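Local coordinates for msDPBB_sym2 protein (Synthetic construct, PDB 7DWW) that is a computationally designed double-psi beta-barrel that recreates the core fold of RNA polymerase and has no assigned function, at residues E41-K44 and V45-I49. Numbering follows the deposited sequence.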
ATOM      1  N   GLU A  41       2.078  -7.652   3.686  1.00 25.61           N
ATOM      2  CA  GLU A  41       1.320  -8.496   2.779  1.00 29.65           C
ATOM      3  C   GLU A  41       0.017  -7.773   2.422  1.00 31.62           C
ATOM      4  O   GLU A  41      -0.649  -7.216   3.305  1.00 28.55           O
ATOM      5  CB  GLU A  41       1.047  -9.873   3.412  1.00 29.95           C
ATOM      6  CG  GLU A  41       0.126 -10.803   2.630  1.00 32.90           C
ATOM      7  CD  GLU A  41       0.119 -12.226   3.166  1.00 48.86           C
ATOM      8  OE1 GLU A  41       0.504 -12.427   4.334  1.00 52.14           O
ATOM      9  OE2 GLU A  41      -0.264 -13.151   2.423  1.00 55.01           O
ATOM     10  N   ILE A  42      -0.314  -7.744   1.133  1.00 30.21           N
ATOM     11  CA  ILE A  42      -1.494  -7.056   0.637  1.00 29.35           C
ATOM     12  C   ILE A  42      -2.397  -8.078  -0.015  1.00 37.20           C
ATOM     13  O   ILE A  42      -1.964  -8.820  -0.898  1.00 34.58           O
ATOM     14  CB  ILE A  42      -1.129  -5.940  -0.360  1.00 29.60           C
ATOM     15  CG1 ILE A  42      -0.191  -4.944   0.312  1.00 26.08           C
ATOM     16  CG2 ILE A  42      -2.419  -5.258  -0.849  1.00 32.12           C
ATOM     17  CD1 ILE A  42       0.629  -4.129  -0.659  1.00 30.99           C
ATOM     18  N   MET A  43      -3.654  -8.122   0.420  1.00 35.36           N
ATOM     19  CA  MET A  43      -4.582  -9.161   0.001  1.00 44.51           C
ATOM     20  C   MET A  43      -5.910  -8.580  -0.466  1.00 46.82           C
ATOM     21  O   MET A  43      -6.379  -7.539   0.034  1.00 38.96           O
ATOM     22  CB  MET A  43      -4.867 -10.152   1.133  1.00 50.61           C
ATOM     23  CG  MET A  43      -3.703 -10.384   2.075  1.00 52.46           C
ATOM     24  SD  MET A  43      -4.178 -11.415   3.476  1.00 78.10           S
ATOM     25  CE  MET A  43      -5.251 -12.600   2.664  1.00 73.51           C
ATOM     26  N   LYS A  44      -6.482  -9.261  -1.458  1.00 52.01           N
ATOM     27  CA  LYS A  44      -7.905  -9.184  -1.754  1.00 55.88           C
ATOM     28  C   LYS A  44      -8.387 -10.624  -1.884  1.00 64.60           C
ATOM     29  O   LYS A  44      -8.896 -11.200  -0.917  1.00 68.28           O
ATOM     30  CB  LYS A  44      -8.173  -8.375  -3.025  1.00 53.40           C
ATOM     31  CG  LYS A  44      -9.627  -8.366  -3.469  1.00 59.01           C
ATOM     32  CD  LYS A  44     -10.031  -7.011  -4.027  1.00 53.22           C
ATOM     33  CE  LYS A  44     -11.162  -6.390  -3.206  1.00 58.61           C
ATOM     34  NZ  LYS A  44     -12.365  -7.288  -3.142  1.00 61.58           N
ATOM     35  N   VAL A  45      -8.161 -11.287  -3.014  1.00 67.41           N
ATOM     36  CA  VAL A  45      -8.370 -12.723  -3.144  1.00 69.62           C
ATOM     37  C   VAL A  45      -7.039 -13.457  -3.245  1.00 69.58           C
ATOM     38  O   VAL A  45      -6.807 -14.443  -2.545  1.00 74.50           O
ATOM     39  CB  VAL A  45      -9.280 -13.043  -4.352  1.00 72.25           C
ATOM     40  CG1 VAL A  45      -9.126 -14.505  -4.778  1.00 71.93           C
ATOM     41  CG2 VAL A  45     -10.728 -12.723  -4.008  1.00 71.60           C
ATOM     42  N   SER A  46      -6.150 -12.984  -4.119  1.00 70.88           N
ATOM     43  CA  SER A  46      -4.748 -13.368  -4.092  1.00 64.75           C
ATOM     44  C   SER A  46      -4.031 -12.552  -3.011  1.00 60.22           C
ATOM     45  O   SER A  46      -4.644 -11.789  -2.252  1.00 55.17           O
ATOM     46  CB  SER A  46      -4.127 -13.172  -5.478  1.00 61.17           C
ATOM     47  OG  SER A  46      -2.888 -13.862  -5.605  1.00 67.82           O
ATOM     48  N   SER A  47      -2.713 -12.721  -2.916  1.00 53.49           N
ATOM     49  CA  SER A  47      -1.896 -11.942  -1.997  1.00 46.21           C
ATOM     50  C   SER A  47      -0.531 -11.702  -2.623  1.00 46.98           C
ATOM     51  O   SER A  47      -0.079 -12.443  -3.505  1.00 53.08           O
ATOM     52  CB  SER A  47      -1.767 -12.619  -0.639  1.00 52.21           C
ATOM     53  OG  SER A  47      -0.504 -12.357  -0.074  1.00 52.96           O
ATOM     54  N   VAL A  48       0.113 -10.636  -2.155  1.00 36.48           N
ATOM     55  CA  VAL A  48       1.410 -10.166  -2.641  1.00 36.56           C
ATOM     56  C   VAL A  48       2.113  -9.547  -1.445  1.00 39.51           C
ATOM     57  O   VAL A  48       1.466  -8.924  -0.598  1.00 34.19           O
ATOM     58  CB  VAL A  48       1.243  -9.135  -3.788  1.00 37.12           C
ATOM     59  CG1 VAL A  48       2.536  -8.389  -4.011  1.00 41.18           C
ATOM     60  CG2 VAL A  48       0.786  -9.801  -5.069  1.00 40.24           C
ATOM     61  N   ILE A  49       3.428  -9.697  -1.372  1.00 32.07           N
ATOM     62  CA  ILE A  49       4.218  -9.069  -0.322  1.00 33.73           C
ATOM     63  C   ILE A  49       5.046  -7.950  -0.944  1.00 36.43           C
ATOM     64  O   ILE A  49       5.754  -8.170  -1.932  1.00 45.33           O
ATOM     65  CB  ILE A  49       5.087 -10.107   0.407  1.00 46.15           C
ATOM     66  CG1 ILE A  49       4.202 -11.264   0.897  1.00 45.11           C
ATOM     67  CG2 ILE A  49       5.799  -9.449   1.592  1.00 40.28           C
ATOM     68  CD1 ILE A  49       4.948 -12.470   1.442  1.00 50.88           C
TER
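Glu41 reaches diagonally over the sheet to Ser47 in an antiparallel beta hairpin that links strands 39-43 and 47-54 of the double-psi barrel, with Lys44, Val45 and Ser46 making the turn. From its base outward, the glutamate first meets Ile49, its non-hydrogen-bonded partner on the same face: CB lies 4.3 Å from Ile49 CG1. Chi1 of 173° sets CG anti to the backbone N, and the extended chain carries the carboxylate away from Ile49 toward the turn; CG passes 3.2 Å from Ser47 OG. At the tip, OE2 accepts a hydrogen bond of 2.6 Å from Ser47 OG through its anti lone pair, the one turned away from OE1. Without this carboxylate, as with an alanine here, the Ser47 hydroxyl would probably lose its acceptor and be freer to turn. Next to the carboxylate on this face, Met43 pairs directly with Ser47, its CG 4.0 Å from the serine CB.

On the opposite face, Ile42 and Val48 form the hydrogen-bonded pair, and both side chains rest on helix 69-75, where they touch Leu75. Their backbones exchange two bonds of unequal quality: Ile42 N to Val48 O is nearly straight at 2.7 Å, while Val48 N to Ile42 O is longer and more bent. The other edge of strand 39-43 is bonded to strand 82-87, through Glu41 with Met86 and Met43 with Glu84, so the hairpin is tied into the barrel wall. Toward the turn, Lys44 N donates to Ser46 O at 3.2 Å, and the same carbonyl oxygen also takes a CA-H...O contact from Met43 CA at 3.5 Å.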